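Local atomic coordinates of 4-hydroxybutyrate CoA-transferase (Porphyromonas gingivalis, PDB entry 3D3U), a protein that probably transfers coenzyme A between small carboxylic acids such as acetate and 4-hydroxybutyrate. Residues Cys101-His104 against Glu105-Glu108; Gln4-Tyr7 against Arg8-Cys12. All coordinates share one frame; numbering follows the deposited sequence.

Contact 1. Residues Cys101-His104 against Glu105-Glu108; sequences CHFH and EVPE
Glu105 closes the turn by donating its backbone N-H to His102 O, N to O 3.0 Å and nearly straight at 172°, with the donor tilted out of the carbonyl plane. Its side chain doubles back over the preceding residues. A chi1 of -42° sets CG anti to the carbonyl carbon, placing it over one face of the His104 imidazole in a CH-pi contact, CG to ring centroid 3.8 Å and offset toward the rim; the extended chain beyond carries the carboxylate back toward His102. The Glu105 and His102 side chains lie side by side and point the same way, but their fit at the ring edge is too tight in the model for the exact place of the carboxylate to be relied on. Val106 N then reaches back to Phe103 O, 3.2 Å away, although the position of that oxygen is less certain. Two successive i to i+3 bonds make overlapping beta turns, entered through an inverse gamma turn centred on His102, and lead the loop after strand 76-79 into the short helix 106-110. The CG2 methyl of Val106 is modelled toward the edge of the Phe103 ring, too close for its position to be trusted. Pro107 has no N-H with which to continue the pattern; its CD instead lies 3.6 Å from His104 O. On the side of Phe103, the turn meets Val292 and Asn296, Pro107 also touches Val292, and Asp340 of helix 338-345 accepts a hydrogen bond from His104 N.

Contact 2. Residues Gln4-Tyr7 against Arg8-Cys12; sequences QELY and RQRVC
Tyr7 O is shared by two backbone donors, Arg10 N and Val11 N, each 3.3 Å from it and each a weak bond. Earlier in the helix the pattern is plain i to i+4: Arg8 N donates to Gln4 O at 2.9 Å, and Gln9 N to Glu5 O at 3.1 Å. One row of side chains is formed by Leu6 and Arg10, which run side by side in the same direction. Leu6 CG packs on Arg10 CD at 3.8 Å, and its CD2 methyl sits over one face of the guanidinium, 4.1 Å from CZ. The NE of the same group makes a weak hydrogen bond to Leu174 O. On another side, Tyr7 points its ring anti to its backbone N (chi1 -173°), which carries it alongside the Arg8 side chain, ring and guanidinium planes 47° apart. Both polar ends finish on Glu179: Tyr7 OH by a hydrogen bond, Arg8 NH2 by a salt bridge. With Arg10 and Cys12 also bonded through the backbone to Ile177, this is an N-terminal two-turn alpha-helix docked beside strand 176-180, an outermost strand of the six-stranded parallel sheet.

Overall arrangement
Both contacts are local and lie at the surface, within the N-terminal acetyl-CoA hydrolase/transferase region, yet their centres are 34 Å apart and their nearest atoms about 23 Å. Contact 2 comes first along the chain and belongs to a peripheral helix, its centre some 33 Å from that of the chain; contact 1, about 12 Å from the same centre, follows in the chain after strand 76-79, the strand at the opposite margin of the parallel sheet from 176-180, and lies against helices 292-295 and 338-345. They share no element. Contact 2 relies on i to i+4 bonding and a charged pairing with the neighbouring strand, whereas contact 1 is a tight turn of histidines, glutamate and proline facing the C-terminal region.

Contact 1. Residues Cys101-His104 against Glu105-Glu108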
loop_
_atom_site.group_PDB
_atom_site.type_symbol
_atom_site.label_atom_id
_atom_site.label_comp_id
_atom_site.label_asym_id
_atom_site.label_seq_id
_atom_site.Cartn_x
_atom_site.Cartn_y
_atom_site.Cartn_z
ATOM N N CYS A 101 -3.502 12.733 -1.482
ATOM C CA CYS A 101 -4.131 11.566 -0.854
ATOM C C CYS A 101 -4.743 10.502 -1.867
ATOM O O CYS A 101 -5.120 9.322 -1.495
ATOM C CB CYS A 101 -5.237 12.089 -0.051
ATOM S SG CYS A 101 -6.348 12.673 -1.333
ATOM N N HIS A 102 -4.900 10.894 -3.138
ATOM C CA HIS A 102 -5.045 9.845 -4.171
ATOM C C HIS A 102 -3.635 9.280 -4.363
ATOM O O HIS A 102 -2.905 9.753 -5.261
ATOM C CB HIS A 102 -5.543 10.353 -5.523
ATOM C CG HIS A 102 -6.849 11.083 -5.472
ATOM N ND1 HIS A 102 -7.212 12.014 -6.433
ATOM C CD2 HIS A 102 -7.873 11.033 -4.588
ATOM C CE1 HIS A 102 -8.407 12.504 -6.147
ATOM N NE2 HIS A 102 -8.823 11.930 -5.028
ATOM N N PHE A 103 -3.235 8.292 -3.548
ATOM C CA PHE A 103 -2.006 7.578 -3.833
ATOM C C PHE A 103 -1.559 7.449 -5.318
ATOM O O PHE A 103 -0.378 7.662 -5.579
ATOM C CB PHE A 103 -1.987 6.232 -3.141
ATOM C CG PHE A 103 -0.605 5.729 -2.833
ATOM C CD1 PHE A 103 -0.418 4.456 -2.374
ATOM C CD2 PHE A 103 0.524 6.543 -2.991
ATOM C CE1 PHE A 103 0.884 4.005 -2.039
ATOM C CE2 PHE A 103 1.827 6.082 -2.680
ATOM C CZ PHE A 103 2.016 4.847 -2.211
ATOM N N HIS A 104 -2.430 7.098 -6.274
ATOM C CA HIS A 104 -1.946 6.930 -7.685
ATOM C C HIS A 104 -1.227 8.159 -8.365
ATOM O O HIS A 104 -0.540 7.973 -9.433
ATOM C CB HIS A 104 -3.002 6.335 -8.648
ATOM C CG HIS A 104 -4.030 7.323 -9.088
ATOM N ND1 HIS A 104 -4.187 7.698 -10.413
ATOM C CD2 HIS A 104 -4.939 8.034 -8.379
ATOM C CE1 HIS A 104 -5.152 8.600 -10.495
ATOM N NE2 HIS A 104 -5.623 8.821 -9.276
ATOM N N GLU A 105 -1.324 9.358 -7.745
ATOM C CA GLU A 105 -0.739 10.580 -8.291
ATOM C C GLU A 105 0.642 10.953 -7.803
ATOM O O GLU A 105 1.257 11.884 -8.359
ATOM C CB GLU A 105 -1.683 11.708 -8.032
ATOM C CG GLU A 105 -3.083 11.225 -8.317
ATOM C CD GLU A 105 -4.153 12.199 -7.886
ATOM O OE1 GLU A 105 -4.413 12.334 -6.653
ATOM O OE2 GLU A 105 -4.763 12.797 -8.810
ATOM N N VAL A 106 1.140 10.237 -6.809
ATOM C CA VAL A 106 2.513 10.410 -6.346
ATOM C C VAL A 106 3.515 10.276 -7.508
ATOM O O VAL A 106 4.245 11.225 -7.880
ATOM C CB VAL A 106 2.885 9.464 -5.138
ATOM C CG1 VAL A 106 4.083 10.004 -4.270
ATOM C CG2 VAL A 106 1.619 9.187 -4.232
ATOM N N PRO A 107 3.521 9.161 -8.171
ATOM C CA PRO A 107 4.341 9.070 -9.331
ATOM C C PRO A 107 4.363 10.316 -10.202
ATOM O O PRO A 107 5.408 10.764 -10.492
ATOM C CB PRO A 107 3.721 7.923 -10.017
ATOM C CG PRO A 107 3.439 7.031 -8.869
ATOM C CD PRO A 107 2.746 7.938 -7.938
ATOM N N GLU A 108 3.235 10.896 -10.572
ATOM C CA GLU A 108 3.235 12.223 -11.271
ATOM C C GLU A 108 4.065 13.393 -10.621
ATOM O O GLU A 108 4.459 14.343 -11.270
ATOM C CB GLU A 108 1.798 12.717 -11.452
ATOM C CG GLU A 108 1.432 13.075 -12.883
ATOM C CD GLU A 108 1.433 11.883 -13.843
ATOM O OE1 GLU A 108 1.440 10.756 -13.289
ATOM O OE2 GLU A 108 1.432 12.099 -15.118
#

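Contact 2. Residues Gln4-Tyr7 against Arg8-Cys12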
loop_
_atom_site.group_PDB
_atom_site.type_symbol
_atom_site.label_atom_id
_atom_site.label_comp_id
_atom_site.label_asym_id
_atom_site.label_seq_id
_atom_site.Cartn_x
_atom_site.Cartn_y
_atom_site.Cartn_z
ATOM N N GLN A 4 28.185 -7.845 -16.007
ATOM C CA GLN A 4 28.963 -8.017 -14.764
ATOM C C GLN A 4 30.284 -7.245 -14.800
ATOM O O GLN A 4 30.842 -6.914 -13.772
ATOM C CB GLN A 4 29.166 -9.508 -14.411
ATOM C CG GLN A 4 29.569 -10.399 -15.591
ATOM C CD GLN A 4 28.517 -11.454 -15.955
ATOM O OE1 GLN A 4 27.419 -11.119 -16.351
ATOM N NE2 GLN A 4 28.887 -12.737 -15.855
ATOM N N GLU A 5 30.781 -6.920 -15.973
ATOM C CA GLU A 5 31.957 -6.121 -15.978
ATOM C C GLU A 5 31.562 -4.678 -15.636
ATOM O O GLU A 5 32.300 -3.944 -14.996
ATOM C CB GLU A 5 32.686 -6.274 -17.293
ATOM C CG GLU A 5 34.071 -5.614 -17.343
ATOM C CD GLU A 5 35.135 -6.069 -16.283
ATOM O OE1 GLU A 5 34.828 -6.635 -15.152
ATOM O OE2 GLU A 5 36.343 -5.813 -16.592
ATOM N N LEU A 6 30.340 -4.299 -15.996
ATOM C CA LEU A 6 29.718 -3.078 -15.454
ATOM C C LEU A 6 29.331 -3.191 -13.977
ATOM O O LEU A 6 29.484 -2.234 -13.220
ATOM C CB LEU A 6 28.444 -2.744 -16.206
ATOM C CG LEU A 6 28.452 -1.327 -16.644
ATOM C CD1 LEU A 6 29.625 -1.412 -17.570
ATOM C CD2 LEU A 6 27.135 -1.100 -17.326
ATOM N N TYR A 7 28.812 -4.348 -13.586
ATOM C CA TYR A 7 28.456 -4.558 -12.219
ATOM C C TYR A 7 29.697 -4.202 -11.472
ATOM O O TYR A 7 29.633 -3.380 -10.554
ATOM C CB TYR A 7 28.129 -6.005 -11.966
ATOM C CG TYR A 7 27.571 -6.312 -10.586
ATOM C CD1 TYR A 7 26.205 -6.355 -10.401
ATOM C CD2 TYR A 7 28.394 -6.592 -9.489
ATOM C CE1 TYR A 7 25.674 -6.652 -9.215
ATOM C CE2 TYR A 7 27.866 -6.905 -8.280
ATOM C CZ TYR A 7 26.482 -6.931 -8.151
ATOM O OH TYR A 7 25.796 -7.191 -6.949
ATOM N N ARG A 8 30.837 -4.763 -11.886
ATOM C CA ARG A 8 32.047 -4.552 -11.155
ATOM C C ARG A 8 32.381 -3.076 -11.199
ATOM O O ARG A 8 32.670 -2.538 -10.180
ATOM C CB ARG A 8 33.191 -5.544 -11.552
ATOM C CG ARG A 8 33.198 -6.850 -10.709
ATOM C CD ARG A 8 33.178 -6.523 -9.118
ATOM N NE ARG A 8 32.277 -7.361 -8.250
ATOM C CZ ARG A 8 32.232 -7.375 -6.866
ATOM N NH1 ARG A 8 33.031 -6.558 -6.148
ATOM N NH2 ARG A 8 31.373 -8.215 -6.218
ATOM N N GLN A 9 32.283 -2.400 -12.328
ATOM C CA GLN A 9 32.814 -1.030 -12.402
ATOM C C GLN A 9 31.997 0.063 -11.603
ATOM O O GLN A 9 32.456 1.239 -11.473
ATOM C CB GLN A 9 33.066 -0.627 -13.881
ATOM C CG GLN A 9 33.279 0.914 -14.183
ATOM C CD GLN A 9 32.526 1.439 -15.497
ATOM O OE1 GLN A 9 32.866 0.999 -16.631
ATOM N NE2 GLN A 9 31.509 2.362 -15.332
ATOM N N ARG A 10 30.811 -0.302 -11.057
ATOM C CA ARG A 10 29.855 0.681 -10.463
ATOM C C ARG A 10 29.561 0.368 -9.004
ATOM O O ARG A 10 28.811 1.087 -8.331
ATOM C CB ARG A 10 28.524 0.602 -11.210
ATOM C CG ARG A 10 28.281 1.615 -12.398
ATOM C CD ARG A 10 27.721 0.919 -13.644
ATOM N NE ARG A 10 26.855 1.716 -14.475
ATOM C CZ ARG A 10 27.268 2.545 -15.403
ATOM N NH1 ARG A 10 28.570 2.775 -15.659
ATOM N NH2 ARG A 10 26.363 3.194 -16.079
ATOM N N VAL A 11 30.100 -0.757 -8.529
ATOM C CA VAL A 11 30.026 -1.090 -7.074
ATOM C C VAL A 11 30.947 -0.210 -6.138
ATOM O O VAL A 11 32.103 0.048 -6.486
ATOM C CB VAL A 11 30.100 -2.637 -6.789
ATOM C CG1 VAL A 11 31.049 -3.210 -7.623
ATOM C CG2 VAL A 11 30.476 -2.940 -5.409
ATOM N N CYS A 12 30.380 0.306 -5.027
ATOM C CA CYS A 12 31.076 1.069 -3.995
ATOM C C CYS A 12 30.459 0.753 -2.636
ATOM O O CYS A 12 29.673 -0.168 -2.498
ATOM C CB CYS A 12 31.066 2.575 -4.282
ATOM S SG CYS A 12 29.449 3.198 -4.814
#